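PDB 3N90: thylakoid lumenal 15 kDa protein 1, chloroplastic, which is of unknown function but folds as a right-handed quadrilateral beta helix of pentapeptide repeats in the chloroplast thylakoid lumen. Local coordinates for residues Q118-Y121 with L122-A126; A46-G50 with A51-D55; N135-R138 with D139-C143; S36-Q40 with A41-G45; Q26-I29 with R30-F33. The protein carries 2 engineered substitutions. One frame throughout, in Å; residues are numbered along the deposited sequence.

Interaction 1 (Q118-Y121 with L122-A126)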
loop_
_atom_site.group_PDB
_atom_site.type_symbol
_atom_site.label_atom_id
_atom_site.label_comp_id
_atom_site.label_asym_id
_atom_site.label_seq_id
_atom_site.Cartn_x
_atom_site.Cartn_y
_atom_site.Cartn_z
ATOM N N GLN A 118 0.948 15.775 -3.361
ATOM C CA GLN A 118 0.974 14.499 -2.647
ATOM C C GLN A 118 1.984 14.552 -1.497
ATOM O O GLN A 118 1.689 14.100 -0.377
ATOM C CB GLN A 118 1.358 13.347 -3.583
ATOM C CG GLN A 118 0.424 13.145 -4.739
ATOM C CD GLN A 118 0.904 12.070 -5.680
ATOM O OE1 GLN A 118 2.050 12.092 -6.162
ATOM N NE2 GLN A 118 0.033 11.100 -5.940
ATOM N N ARG A 119 3.170 15.099 -1.773
ATOM C CA ARG A 119 4.189 15.231 -0.730
ATOM C C ARG A 119 3.700 16.163 0.394
ATOM O O ARG A 119 3.916 15.898 1.582
ATOM C CB ARG A 119 5.539 15.661 -1.313
ATOM C CG ARG A 119 6.679 15.578 -0.325
ATOM C CD ARG A 119 8.038 15.855 -0.960
ATOM N NE ARG A 119 8.166 15.290 -2.305
ATOM C CZ ARG A 119 8.696 14.106 -2.615
ATOM N NH1 ARG A 119 9.166 13.277 -1.679
ATOM N NH2 ARG A 119 8.735 13.738 -3.891
ATOM N N VAL A 120 3.009 17.235 0.016
ATOM C CA VAL A 120 2.484 18.161 1.017
ATOM C C VAL A 120 1.508 17.476 1.971
ATOM O O VAL A 120 1.610 17.649 3.193
ATOM C CB VAL A 120 1.815 19.414 0.363
ATOM C CG1 VAL A 120 1.071 20.202 1.390
ATOM C CG2 VAL A 120 2.877 20.286 -0.293
ATOM N N TYR A 121 0.585 16.674 1.434
ATOM C CA TYR A 121 -0.390 16.008 2.271
ATOM C C TYR A 121 0.275 14.946 3.162
ATOM O O TYR A 121 0.071 14.877 4.378
ATOM C CB TYR A 121 -1.536 15.332 1.460
ATOM C CG TYR A 121 -2.448 14.629 2.445
ATOM C CD1 TYR A 121 -3.305 15.379 3.273
ATOM C CD2 TYR A 121 -2.376 13.231 2.663
ATOM C CE1 TYR A 121 -4.095 14.768 4.243
ATOM C CE2 TYR A 121 -3.172 12.617 3.655
ATOM C CZ TYR A 121 -4.031 13.397 4.430
ATOM O OH TYR A 121 -4.825 12.804 5.397
ATOM N N LEU A 122 1.054 14.088 2.515
ATOM C CA LEU A 122 1.679 12.993 3.238
ATOM C C LEU A 122 2.564 13.511 4.376
ATOM O O LEU A 122 2.561 12.932 5.469
ATOM C CB LEU A 122 2.492 12.115 2.273
ATOM C CG LEU A 122 1.626 11.237 1.354
ATOM C CD1 LEU A 122 2.488 10.542 0.314
ATOM C CD2 LEU A 122 0.807 10.228 2.114
ATOM N N CYS A 123 3.276 14.610 4.113
ATOM C CA CYS A 123 4.176 15.233 5.107
ATOM C C CYS A 123 3.427 15.851 6.282
ATOM O O CYS A 123 4.034 16.061 7.337
ATOM C CB CYS A 123 5.062 16.277 4.464
ATOM S SG CYS A 123 6.406 15.554 3.513
ATOM N N LYS A 124 2.136 16.150 6.105
ATOM C CA LYS A 124 1.319 16.638 7.208
ATOM C C LYS A 124 1.020 15.530 8.158
ATOM O O LYS A 124 0.749 15.782 9.333
ATOM C CB LYS A 124 -0.039 17.188 6.741
ATOM C CG LYS A 124 0.059 18.549 6.132
ATOM C CD LYS A 124 -1.281 18.972 5.571
ATOM C CE LYS A 124 -1.136 20.327 4.883
ATOM N NZ LYS A 124 -2.359 20.582 4.112
ATOM N N VAL A 125 0.977 14.299 7.648
ATOM C CA VAL A 125 0.575 13.198 8.514
ATOM C C VAL A 125 1.732 12.232 8.788
ATOM O O VAL A 125 1.505 11.223 9.459
ATOM C CB VAL A 125 -0.664 12.413 7.954
ATOM C CG1 VAL A 125 -1.958 13.258 8.026
ATOM C CG2 VAL A 125 -0.392 11.918 6.548
ATOM N N ALA A 126 2.942 12.549 8.285
ATOM C CA ALA A 126 4.119 11.667 8.336
ATOM C C ALA A 126 4.928 11.733 9.620
ATOM O O ALA A 126 5.320 12.817 10.081
ATOM C CB ALA A 126 5.050 11.915 7.131
#
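Leu122 N bonds Gln118 O at 3.0 Å, with a nearly straight N-H...O angle (170°). Cys123 N bonds Arg119 O at 2.9 Å, less straight. Both are regular i to i+4 helix bonds. The next turn is looser: Lys124 N to Val120 O and Val125 N to Tyr121 O are weak. Tyr121 O also takes Lys124 N at 3.0 Å, with the donor well above the carbonyl plane.

Apolar contacts follow the same turns. The Tyr121 ring lies obliquely against Val125, with Tyr121 CE2 4.1 Å from Val125 CG2. The ring reaches Val125 because its CG stands anti to the backbone N (chi1 178°). The Tyr121 hydroxyl is bonded to Gly101 N, so an alanine here would probably leave that N-H without its mate and uncover Val125. Lys124 runs extended beside Val120, its CE 4.1 Å from Val120 CG1. Cys123 SG touches Arg119 CG at 3.8 Å.

Helix 116-125 is tied to the repeat coils by Gln118, whose NE2 bonds Met93 O while its OE1 accepts from Arg115 N. Leu122 rests on Leu114 in the preceding loop. The Cys123-Cys143 disulfide and a bond from Arg119 NH1 to Leu141 O join the helix to the chain around helix 137-140.

Interaction 2 (A46-G50 with A51-D55)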
loop_
_atom_site.group_PDB
_atom_site.type_symbol
_atom_site.label_atom_id
_atom_site.label_comp_id
_atom_site.label_asym_id
_atom_site.label_seq_id
_atom_site.Cartn_x
_atom_site.Cartn_y
_atom_site.Cartn_z
ATOM N N ALA A 46 1.625 -8.988 4.567
ATOM C CA ALA A 46 1.672 -9.670 3.292
ATOM C C ALA A 46 2.938 -9.288 2.506
ATOM O O ALA A 46 3.523 -8.214 2.711
ATOM C CB ALA A 46 0.439 -9.381 2.470
ATOM N N LYS A 47 3.365 -10.180 1.625
ATOM C CA LYS A 47 4.499 -9.902 0.769
ATOM C C LYS A 47 3.951 -9.563 -0.612
ATOM O O LYS A 47 3.425 -10.420 -1.352
ATOM C CB LYS A 47 5.523 -11.054 0.738
ATOM C CG LYS A 47 6.000 -11.550 2.089
ATOM C CD LYS A 47 6.544 -10.441 3.000
ATOM C CE LYS A 47 7.149 -11.008 4.303
ATOM N NZ LYS A 47 8.144 -10.046 4.886
ATOM N N LEU A 48 4.025 -8.271 -0.934
ATOM C CA LEU A 48 3.376 -7.742 -2.127
ATOM C C LEU A 48 4.373 -7.013 -3.051
ATOM O O LEU A 48 4.018 -6.042 -3.748
ATOM C CB LEU A 48 2.260 -6.772 -1.711
ATOM C CG LEU A 48 0.973 -7.431 -1.164
ATOM C CD1 LEU A 48 0.254 -6.573 -0.152
ATOM C CD2 LEU A 48 0.093 -7.738 -2.370
ATOM N N LEU A 49 5.621 -7.473 -3.056
ATOM C CA LEU A 49 6.580 -6.880 -3.946
ATOM C C LEU A 49 6.037 -6.845 -5.378
ATOM O O LEU A 49 5.633 -7.878 -5.918
ATOM C CB LEU A 49 7.914 -7.633 -3.891
ATOM C CG LEU A 49 9.008 -7.108 -4.842
ATOM C CD1 LEU A 49 10.368 -7.197 -4.140
ATOM C CD2 LEU A 49 9.015 -7.785 -6.234
ATOM N N GLY A 50 6.019 -5.670 -5.997
ATOM C CA GLY A 50 5.655 -5.584 -7.451
ATOM C C GLY A 50 4.169 -5.833 -7.759
ATOM O O GLY A 50 3.766 -5.864 -8.931
ATOM N N ALA A 51 3.358 -5.924 -6.702
ATOM C CA ALA A 51 1.897 -6.162 -6.863
ATOM C C ALA A 51 1.259 -4.949 -7.532
ATOM O O ALA A 51 1.779 -3.839 -7.392
ATOM C CB ALA A 51 1.244 -6.421 -5.482
ATOM N N SER A 52 0.143 -5.131 -8.250
ATOM C CA SER A 52 -0.556 -3.998 -8.851
ATOM C C SER A 52 -1.842 -3.739 -8.066
ATOM O O SER A 52 -2.672 -4.643 -7.951
ATOM C CB SER A 52 -0.934 -4.237 -10.304
ATOM O OG SER A 52 -1.688 -3.146 -10.834
ATOM N N PHE A 53 -1.965 -2.534 -7.544
ATOM C CA PHE A 53 -3.274 -2.017 -6.985
ATOM C C PHE A 53 -3.785 -0.882 -7.886
ATOM O O PHE A 53 -4.508 0.009 -7.432
ATOM C CB PHE A 53 -3.099 -1.539 -5.543
ATOM C CG PHE A 53 -2.782 -2.674 -4.585
ATOM C CD1 PHE A 53 -3.793 -3.525 -4.142
ATOM C CD2 PHE A 53 -1.468 -2.905 -4.165
ATOM C CE1 PHE A 53 -3.486 -4.576 -3.260
ATOM C CE2 PHE A 53 -1.163 -3.945 -3.306
ATOM C CZ PHE A 53 -2.178 -4.775 -2.843
ATOM N N PHE A 54 -3.459 -0.972 -9.172
ATOM C CA PHE A 54 -3.802 0.065 -10.131
ATOM C C PHE A 54 -5.330 0.310 -10.151
ATOM O O PHE A 54 -6.088 -0.586 -10.507
ATOM C CB PHE A 54 -3.353 -0.329 -11.541
ATOM C CG PHE A 54 -3.561 0.756 -12.556
ATOM C CD1 PHE A 54 -2.499 1.628 -12.870
ATOM C CD2 PHE A 54 -4.791 0.940 -13.184
ATOM C CE1 PHE A 54 -2.655 2.657 -13.803
ATOM C CE2 PHE A 54 -4.955 1.982 -14.141
ATOM C CZ PHE A 54 -3.870 2.839 -14.434
ATOM N N ASP A 55 -5.759 1.504 -9.748
ATOM C CA ASP A 55 -7.198 1.840 -9.693
ATOM C C ASP A 55 -8.013 0.889 -8.805
ATOM O O ASP A 55 -9.235 0.756 -9.019
ATOM C CB ASP A 55 -7.830 1.853 -11.088
ATOM C CG ASP A 55 -8.743 3.072 -11.309
ATOM O OD1 ASP A 55 -9.157 3.722 -10.329
ATOM O OD2 ASP A 55 -8.946 3.420 -12.488
#
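Leu48 and Ala51 are the two ends of a type II beta turn, one corner of a pentapeptide-repeat coil. Ala51 N donates to Leu48 O at 3.0 Å with an N-H...O angle of 161°. The donor stands well above the carbonyl plane and does not sit on a lone pair. Gly50 holds the third place of the turn with positive phi, which by itself favours glycine. A side chain there would also be crowded by Leu49 CD2.

The Leu48 side chain packs inside the corner. Its CD2 branch lies between two partners, 3.6 Å from Ala51 CB and 3.8 Å from Phe53 CZ. The CD1 branch also reaches Phe53 CZ, at 4.0 Å. Thus both methyl groups of Leu48 meet the far end of the ring, and the two side chains cross at about a right angle. Phe53 CG stands beside its own backbone N (chi1 -67°), which lays the ring back toward Leu48.

This is the repeat pattern of the right-handed quadrilateral beta helix. Leu48 and Phe53 are the central, inward residues of successive pentapeptides, and Ala46 and Ala51 are the small residues two places before them. The Phe53 ring meets that of Phe73, one coil on, with the rings nearly parallel. The backbone of Leu48 is hydrogen-bonded to the backbone of Asp67.

At the next corner Ser52 OG accepts from Phe54 N at 3.3 Å, forming an ST turn.

Interaction 3 (N135-R138 with D139-C143)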
loop_
_atom_site.group_PDB
_atom_site.type_symbol
_atom_site.label_atom_id
_atom_site.label_comp_id
_atom_site.label_asym_id
_atom_site.label_seq_id
_atom_site.Cartn_x
_atom_site.Cartn_y
_atom_site.Cartn_z
ATOM N N ASN A 135 14.485 3.578 8.204
ATOM C CA ASN A 135 14.403 4.845 7.475
ATOM C C ASN A 135 13.326 5.720 8.126
ATOM O O ASN A 135 12.305 5.227 8.630
ATOM C CB ASN A 135 14.169 4.630 5.982
ATOM C CG ASN A 135 15.424 4.276 5.242
ATOM O OD1 ASN A 135 16.535 4.603 5.694
ATOM N ND2 ASN A 135 15.277 3.623 4.085
ATOM N N ALA A 136 13.563 7.025 8.187
ATOM C CA ALA A 136 12.594 7.879 8.863
ATOM C C ALA A 136 11.563 8.301 7.824
ATOM O O ALA A 136 11.942 8.711 6.722
ATOM C CB ALA A 136 13.275 9.099 9.484
ATOM N N THR A 137 10.277 8.168 8.161
ATOM C CA THR A 137 9.203 8.309 7.144
ATOM C C THR A 137 9.303 9.654 6.477
ATOM O O THR A 137 9.276 9.735 5.265
ATOM C CB THR A 137 7.787 8.089 7.720
ATOM O OG1 THR A 137 7.675 6.728 8.147
ATOM C CG2 THR A 137 6.684 8.377 6.650
ATOM N N ARG A 138 9.510 10.687 7.290
ATOM C CA ARG A 138 9.699 12.078 6.830
ATOM C C ARG A 138 10.888 12.269 5.911
ATOM O O ARG A 138 10.831 13.103 5.015
ATOM C CB ARG A 138 9.828 13.010 8.033
ATOM C CG ARG A 138 8.606 13.032 8.937
ATOM C CD ARG A 138 8.681 14.150 9.954
ATOM N NE ARG A 138 8.618 15.488 9.355
ATOM C CZ ARG A 138 7.516 16.039 8.838
ATOM N NH1 ARG A 138 6.367 15.374 8.802
ATOM N NH2 ARG A 138 7.557 17.261 8.336
ATOM N N ASP A 139 11.976 11.520 6.143
ATOM C CA ASP A 139 13.145 11.588 5.263
ATOM C C ASP A 139 12.899 10.928 3.932
ATOM O O ASP A 139 13.314 11.437 2.886
ATOM C CB ASP A 139 14.374 10.974 5.933
ATOM C CG ASP A 139 14.850 11.781 7.111
ATOM O OD1 ASP A 139 14.616 13.011 7.110
ATOM O OD2 ASP A 139 15.461 11.190 8.026
ATOM N N THR A 140 12.226 9.771 3.942
ATOM C CA THR A 140 11.920 9.090 2.696
ATOM C C THR A 140 11.011 9.954 1.856
ATOM O O THR A 140 11.066 9.899 0.635
ATOM C CB THR A 140 11.287 7.687 2.937
ATOM O OG1 THR A 140 10.003 7.825 3.551
ATOM C CG2 THR A 140 12.198 6.863 3.848
ATOM N N LEU A 141 10.199 10.769 2.533
ATOM C CA LEU A 141 9.284 11.708 1.879
ATOM C C LEU A 141 9.934 13.062 1.596
ATOM O O LEU A 141 9.368 13.879 0.876
ATOM C CB LEU A 141 8.049 11.948 2.769
ATOM C CG LEU A 141 6.994 10.841 2.812
ATOM C CD1 LEU A 141 5.945 11.060 3.857
ATOM C CD2 LEU A 141 6.360 10.640 1.434
ATOM N N LEU A 142 11.110 13.286 2.190
ATOM C CA LEU A 142 11.873 14.521 1.987
ATOM C C LEU A 142 11.037 15.719 2.402
ATOM O O LEU A 142 10.898 16.704 1.650
ATOM C CB LEU A 142 12.334 14.657 0.537
ATOM C CG LEU A 142 13.290 13.554 0.052
ATOM C CD1 LEU A 142 13.447 13.635 -1.454
ATOM C CD2 LEU A 142 14.647 13.670 0.781
ATOM N N CYS A 143 10.473 15.625 3.604
ATOM C CA CYS A 143 9.588 16.672 4.088
ATOM C C CYS A 143 10.318 17.987 4.334
ATOM O O CYS A 143 9.785 19.037 3.999
ATOM C CB CYS A 143 8.832 16.221 5.327
ATOM S SG CYS A 143 7.706 14.845 4.950
#
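Thr140 N bonds Ala136 O at 3.0 Å, nearly along the C=O axis. Ala136 is the N-cap of a short helix, and its O also takes a weak bond from Asp139 N. Thr137 O is gripped by two donors. Leu141 N reaches it at 3.1 Å and the Thr140 hydroxyl at 2.7 Å. Thr140 OG1 sits between its backbone N and carbonyl carbon (chi1 66°), which turns the hydroxyl back onto Thr137 O. That OG1 is also bonded to Phe109 N.

A Schellman motif ends the helix. Leu142, with positive phi, is its C-prime residue. Cys143 N closes back on Arg138 O at 2.9 Å with an angle of 169°, while Leu142 N makes a weak bond to Asp139 O.

The motif brings Cys143 under the Arg138 side chain. Cys143 SG forms the disulfide with Cys123. Cys143 CB lies over one guanidinium face, 3.4 Å from Arg138 NH2. Outside partners hold the group: NH1 bonds Cys123 O and Ala126 O, and NH2 bonds Asn144 OD1.

The remaining contacts are between carbon atoms. Thr137 CG2 lies beside Leu141 CD1 at 3.9 Å, both side chains pointing the same way. Thr140 CG2 meets Asn135 CB at 3.7 Å.

Interaction 4 (S36-Q40 with A41-G45)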
loop_
_atom_site.group_PDB
_atom_site.type_symbol
_atom_site.label_atom_id
_atom_site.label_comp_id
_atom_site.label_asym_id
_atom_site.label_seq_id
_atom_site.Cartn_x
_atom_site.Cartn_y
_atom_site.Cartn_z
ATOM N N SER A 36 -9.621 -3.912 -8.536
ATOM C CA SER A 36 -10.414 -4.677 -7.574
ATOM C C SER A 36 -10.940 -3.814 -6.437
ATOM O O SER A 36 -10.417 -2.731 -6.143
ATOM C CB SER A 36 -9.629 -5.845 -7.032
ATOM O OG SER A 36 -9.504 -6.790 -8.066
ATOM N N ILE A 37 -12.006 -4.311 -5.781
ATOM C CA ILE A 37 -12.511 -3.673 -4.578
ATOM C C ILE A 37 -11.944 -4.434 -3.389
ATOM O O ILE A 37 -12.099 -5.658 -3.271
ATOM C CB ILE A 37 -14.071 -3.695 -4.505
ATOM C CG1 ILE A 37 -14.702 -3.120 -5.768
ATOM C CG2 ILE A 37 -14.499 -2.901 -3.268
ATOM C CD1 ILE A 37 -16.261 -3.186 -5.729
ATOM N N LEU A 38 -11.221 -3.712 -2.546
ATOM C CA LEU A 38 -10.487 -4.282 -1.424
ATOM C C LEU A 38 -10.792 -3.553 -0.117
ATOM O O LEU A 38 -9.916 -3.430 0.763
ATOM C CB LEU A 38 -8.968 -4.313 -1.717
ATOM C CG LEU A 38 -8.574 -5.388 -2.736
ATOM C CD1 LEU A 38 -7.220 -5.020 -3.360
ATOM C CD2 LEU A 38 -8.515 -6.736 -2.063
ATOM N N ARG A 39 -12.019 -3.004 -0.014
ATOM C CA ARG A 39 -12.389 -2.274 1.180
ATOM C C ARG A 39 -12.330 -3.213 2.366
ATOM O O ARG A 39 -12.825 -4.365 2.300
ATOM C CB ARG A 39 -13.805 -1.696 1.096
ATOM C CG ARG A 39 -14.040 -0.727 0.031
ATOM C CD ARG A 39 -15.357 0.022 0.401
ATOM N NE ARG A 39 -15.162 1.238 -0.285
ATOM C CZ ARG A 39 -15.449 2.459 0.060
ATOM N NH1 ARG A 39 -16.088 2.845 1.188
ATOM N NH2 ARG A 39 -15.052 3.322 -0.822
ATOM N N GLN A 40 -11.704 -2.715 3.424
ATOM C CA GLN A 40 -11.475 -3.468 4.665
ATOM C C GLN A 40 -10.702 -4.776 4.514
ATOM O O GLN A 40 -10.786 -5.644 5.387
ATOM C CB GLN A 40 -12.818 -3.780 5.347
ATOM C CG GLN A 40 -13.621 -2.579 5.737
ATOM C CD GLN A 40 -14.515 -2.012 4.635
ATOM O OE1 GLN A 40 -15.220 -2.745 3.920
ATOM N NE2 GLN A 40 -14.509 -0.689 4.515
ATOM N N ALA A 41 -9.973 -4.951 3.408
ATOM C CA ALA A 41 -9.229 -6.184 3.192
ATOM C C ALA A 41 -8.067 -6.194 4.162
ATOM O O ALA A 41 -7.574 -5.139 4.539
ATOM C CB ALA A 41 -8.709 -6.300 1.763
ATOM N N ASN A 42 -7.629 -7.390 4.532
ATOM C CA ASN A 42 -6.505 -7.570 5.437
ATOM C C ASN A 42 -5.260 -8.056 4.702
ATOM O O ASN A 42 -5.193 -9.208 4.255
ATOM C CB ASN A 42 -6.884 -8.593 6.517
ATOM C CG ASN A 42 -5.881 -8.644 7.670
ATOM O OD1 ASN A 42 -4.849 -7.983 7.653
ATOM N ND2 ASN A 42 -6.202 -9.462 8.678
ATOM N N PHE A 43 -4.289 -7.156 4.523
ATOM C CA PHE A 43 -2.976 -7.529 3.964
ATOM C C PHE A 43 -1.860 -7.404 4.998
ATOM O O PHE A 43 -0.717 -7.211 4.631
ATOM C CB PHE A 43 -2.586 -6.646 2.758
ATOM C CG PHE A 43 -3.468 -6.840 1.522
ATOM C CD1 PHE A 43 -3.222 -7.893 0.639
ATOM C CD2 PHE A 43 -4.534 -5.988 1.268
ATOM C CE1 PHE A 43 -3.985 -8.091 -0.508
ATOM C CE2 PHE A 43 -5.346 -6.186 0.111
ATOM C CZ PHE A 43 -5.056 -7.253 -0.767
ATOM N N LYS A 44 -2.187 -7.484 6.284
ATOM C CA LYS A 44 -1.150 -7.235 7.301
ATOM C C LYS A 44 0.016 -8.198 7.123
ATOM O O LYS A 44 -0.199 -9.405 7.031
ATOM C CB LYS A 44 -1.734 -7.351 8.715
ATOM C CG LYS A 44 -0.687 -7.146 9.819
ATOM C CD LYS A 44 -1.368 -6.933 11.165
ATOM C CE LYS A 44 -0.349 -6.457 12.189
ATOM N NZ LYS A 44 -1.001 -6.087 13.462
ATOM N N GLY A 45 1.231 -7.667 7.008
ATOM C CA GLY A 45 2.442 -8.485 6.804
ATOM C C GLY A 45 2.502 -9.298 5.534
ATOM O O GLY A 45 3.323 -10.228 5.419
#
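Leu38 and Ala41 close a type II beta turn at a corner of the repeat coil. Ala41 N donates to Leu38 O at 3.1 Å, from above the carbonyl plane. Gln40 takes the third place of the turn with positive phi (58°).

Leu38 carries the side-chain contact. Its CD2 comes to the edge of the Phe43 ring, near the ring plane, 3.7 Å from Phe43 CZ. The same methyl is 3.9 Å from Ala41 CB. CD1 reaches Phe43 CZ at 4.0 Å, and the leucine and ring cross at about a right angle. Cutting Leu38 back to an alanine is likely to open a gap at the ring edge, and Phe43 would be less firmly fixed. The Phe43 ring also meets Phe23, with planes about 5° apart.

Asn42 OD1 accepts from Lys44 N at 3.0 Å, an Asx turn at the following corner. Arg39 NE makes a salt bridge with Asp57 OD2. The backbones of Ser36 and Leu38 are also hydrogen-bonded to that of Asp57.

Leu38 and Phe43 are central residues of neighbouring pentapeptides. Large central side chains directed inward, with small residues two places before them, are characteristic of the pentapeptide-repeat quadrilateral beta helix.

Interaction 5 (Q26-I29 with R30-F33)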
loop_
_atom_site.group_PDB
_atom_site.type_symbol
_atom_site.label_atom_id
_atom_site.label_comp_id
_atom_site.label_asym_id
_atom_site.label_seq_id
_atom_site.Cartn_x
_atom_site.Cartn_y
_atom_site.Cartn_z
ATOM N N GLN A 26 0.268 -13.488 3.543
ATOM C CA GLN A 26 0.378 -14.300 2.349
ATOM C C GLN A 26 1.423 -13.799 1.392
ATOM O O GLN A 26 1.727 -12.597 1.359
ATOM C CB GLN A 26 -0.967 -14.402 1.676
ATOM C CG GLN A 26 -1.996 -14.960 2.654
ATOM C CD GLN A 26 -3.226 -15.411 1.979
ATOM O OE1 GLN A 26 -4.198 -15.799 2.628
ATOM N NE2 GLN A 26 -3.217 -15.361 0.665
ATOM N N THR A 27 1.972 -14.729 0.607
ATOM C CA THR A 27 2.908 -14.393 -0.437
ATOM C C THR A 27 2.132 -14.043 -1.674
ATOM O O THR A 27 1.475 -14.906 -2.285
ATOM C CB THR A 27 3.876 -15.552 -0.716
ATOM O OG1 THR A 27 4.518 -15.885 0.499
ATOM C CG2 THR A 27 4.931 -15.147 -1.716
ATOM N N LEU A 28 2.173 -12.747 -2.022
ATOM C CA LEU A 28 1.446 -12.200 -3.154
ATOM C C LEU A 28 2.352 -11.346 -4.065
ATOM O O LEU A 28 1.969 -10.276 -4.530
ATOM C CB LEU A 28 0.249 -11.368 -2.666
ATOM C CG LEU A 28 -0.696 -12.138 -1.721
ATOM C CD1 LEU A 28 -1.496 -11.179 -0.880
ATOM C CD2 LEU A 28 -1.577 -13.042 -2.528
ATOM N N ILE A 29 3.542 -11.859 -4.335
ATOM C CA ILE A 29 4.497 -11.145 -5.159
ATOM C C ILE A 29 3.909 -10.939 -6.541
ATOM O O ILE A 29 3.494 -11.890 -7.200
ATOM C CB ILE A 29 5.816 -11.936 -5.194
ATOM C CG1 ILE A 29 6.452 -11.936 -3.787
ATOM C CG2 ILE A 29 6.719 -11.421 -6.314
ATOM C CD1 ILE A 29 7.748 -12.812 -3.657
ATOM N N ARG A 30 3.843 -9.685 -6.990
ATOM C CA ARG A 30 3.336 -9.368 -8.317
ATOM C C ARG A 30 1.890 -9.850 -8.585
ATOM O O ARG A 30 1.488 -9.975 -9.717
ATOM C CB ARG A 30 4.310 -9.852 -9.412
ATOM C CG ARG A 30 5.639 -9.049 -9.337
ATOM C CD ARG A 30 6.668 -9.688 -10.251
ATOM N NE ARG A 30 7.911 -8.909 -10.309
ATOM C CZ ARG A 30 9.117 -9.428 -10.491
ATOM N NH1 ARG A 30 9.271 -10.748 -10.568
ATOM N NH2 ARG A 30 10.178 -8.621 -10.567
ATOM N N GLN A 31 1.145 -10.035 -7.499
ATOM C CA GLN A 31 -0.297 -10.287 -7.592
ATOM C C GLN A 31 -0.995 -9.101 -8.281
ATOM O O GLN A 31 -0.673 -7.910 -8.015
ATOM C CB GLN A 31 -0.878 -10.498 -6.209
ATOM C CG GLN A 31 -2.211 -11.270 -6.253
ATOM C CD GLN A 31 -2.056 -12.702 -6.740
ATOM O OE1 GLN A 31 -1.049 -13.372 -6.427
ATOM N NE2 GLN A 31 -3.056 -13.194 -7.502
ATOM N N ASP A 32 -1.946 -9.427 -9.170
ATOM C CA ASP A 32 -2.672 -8.434 -9.958
ATOM C C ASP A 32 -4.022 -8.140 -9.254
ATOM O O ASP A 32 -4.960 -8.909 -9.352
ATOM C CB ASP A 32 -2.929 -8.942 -11.395
ATOM C CG ASP A 32 -3.495 -7.858 -12.318
ATOM O OD1 ASP A 32 -3.823 -6.730 -11.844
ATOM O OD2 ASP A 32 -3.603 -8.101 -13.548
ATOM N N PHE A 33 -4.086 -7.039 -8.527
ATOM C CA PHE A 33 -5.354 -6.556 -7.968
ATOM C C PHE A 33 -5.853 -5.316 -8.722
ATOM O O PHE A 33 -6.596 -4.496 -8.140
ATOM C CB PHE A 33 -5.181 -6.154 -6.494
ATOM C CG PHE A 33 -4.908 -7.287 -5.593
ATOM C CD1 PHE A 33 -5.945 -8.092 -5.119
ATOM C CD2 PHE A 33 -3.616 -7.538 -5.162
ATOM C CE1 PHE A 33 -5.665 -9.141 -4.227
ATOM C CE2 PHE A 33 -3.334 -8.603 -4.295
ATOM C CZ PHE A 33 -4.336 -9.395 -3.820
HETATM O O HOH W 1 -0.549 -15.637 -5.003
#
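Leu28 CD1 lies at the edge of the Phe33 ring, near its plane, 4.5 Å from Phe33 CZ. This is a light contact. Within the stacked coils the ring meets the Phe53 ring with planes about parallel. It meets Phe23 and Phe43 edge-to-face.

The second flat group is the Gln31 amide. Its OE1 is 3.9 Å from Leu28 CD2, and it accepts a hydrogen bond from a water at 2.7 Å. That water also donates weakly to Thr27 O, so it spans the two sides of the turn. Gln31 NE2 bonds Thr13 OG1 and Tyr8 O. With both ends of the amide bonded, its rotation is probably fixed. Gln31 CG is anti to the backbone N (chi1 -158°) and the chain then bends at chi2 (66°), which folds the amide back beside Leu28.

The backbone forms a type II beta turn from Leu28 to Gln31. Gln31 N donates to Leu28 O at 3.1 Å, from above the carbonyl plane. Gln31 CB packs on Leu28 CB at 3.8 Å. On the outer side Ile29 CG2 touches Arg30 CG at 4.0 Å, and Arg30 then extends outward.

Gln31 stands where Ala41 and Ala51 stand in later turns. Its larger side chain meets Gln10 of helix 10-13, near the N-terminal end of the coil. The turn itself, with Leu28 and Phe33 directed inward, is that of a pentapeptide-repeat beta helix.

Overall arrangement
Interactions 2, 4 and 5 are corners of the repeat coil and share one interior. The centres of interactions 2 and 5 are about 6 Å apart. Lys47 O takes Leu28 N at 2.7 Å and Leu49 O takes Arg30 N at 2.8 Å, both probable hydrogen bonds between coils. Interaction 4 meets both from across the interior, where Phe43 CE1 is 3.6 Å from Phe33 CZ. Interactions 1 and 3 lie on the opposite side of the chain's centre and are joined by the disulfide, Cys123 SG to Cys143 SG at 2.1 Å. The centres of interactions 1 and 2 are about 22 Å apart. A sulfate, probably from crystallisation, lies about 6 Å from the Gln31 side chain.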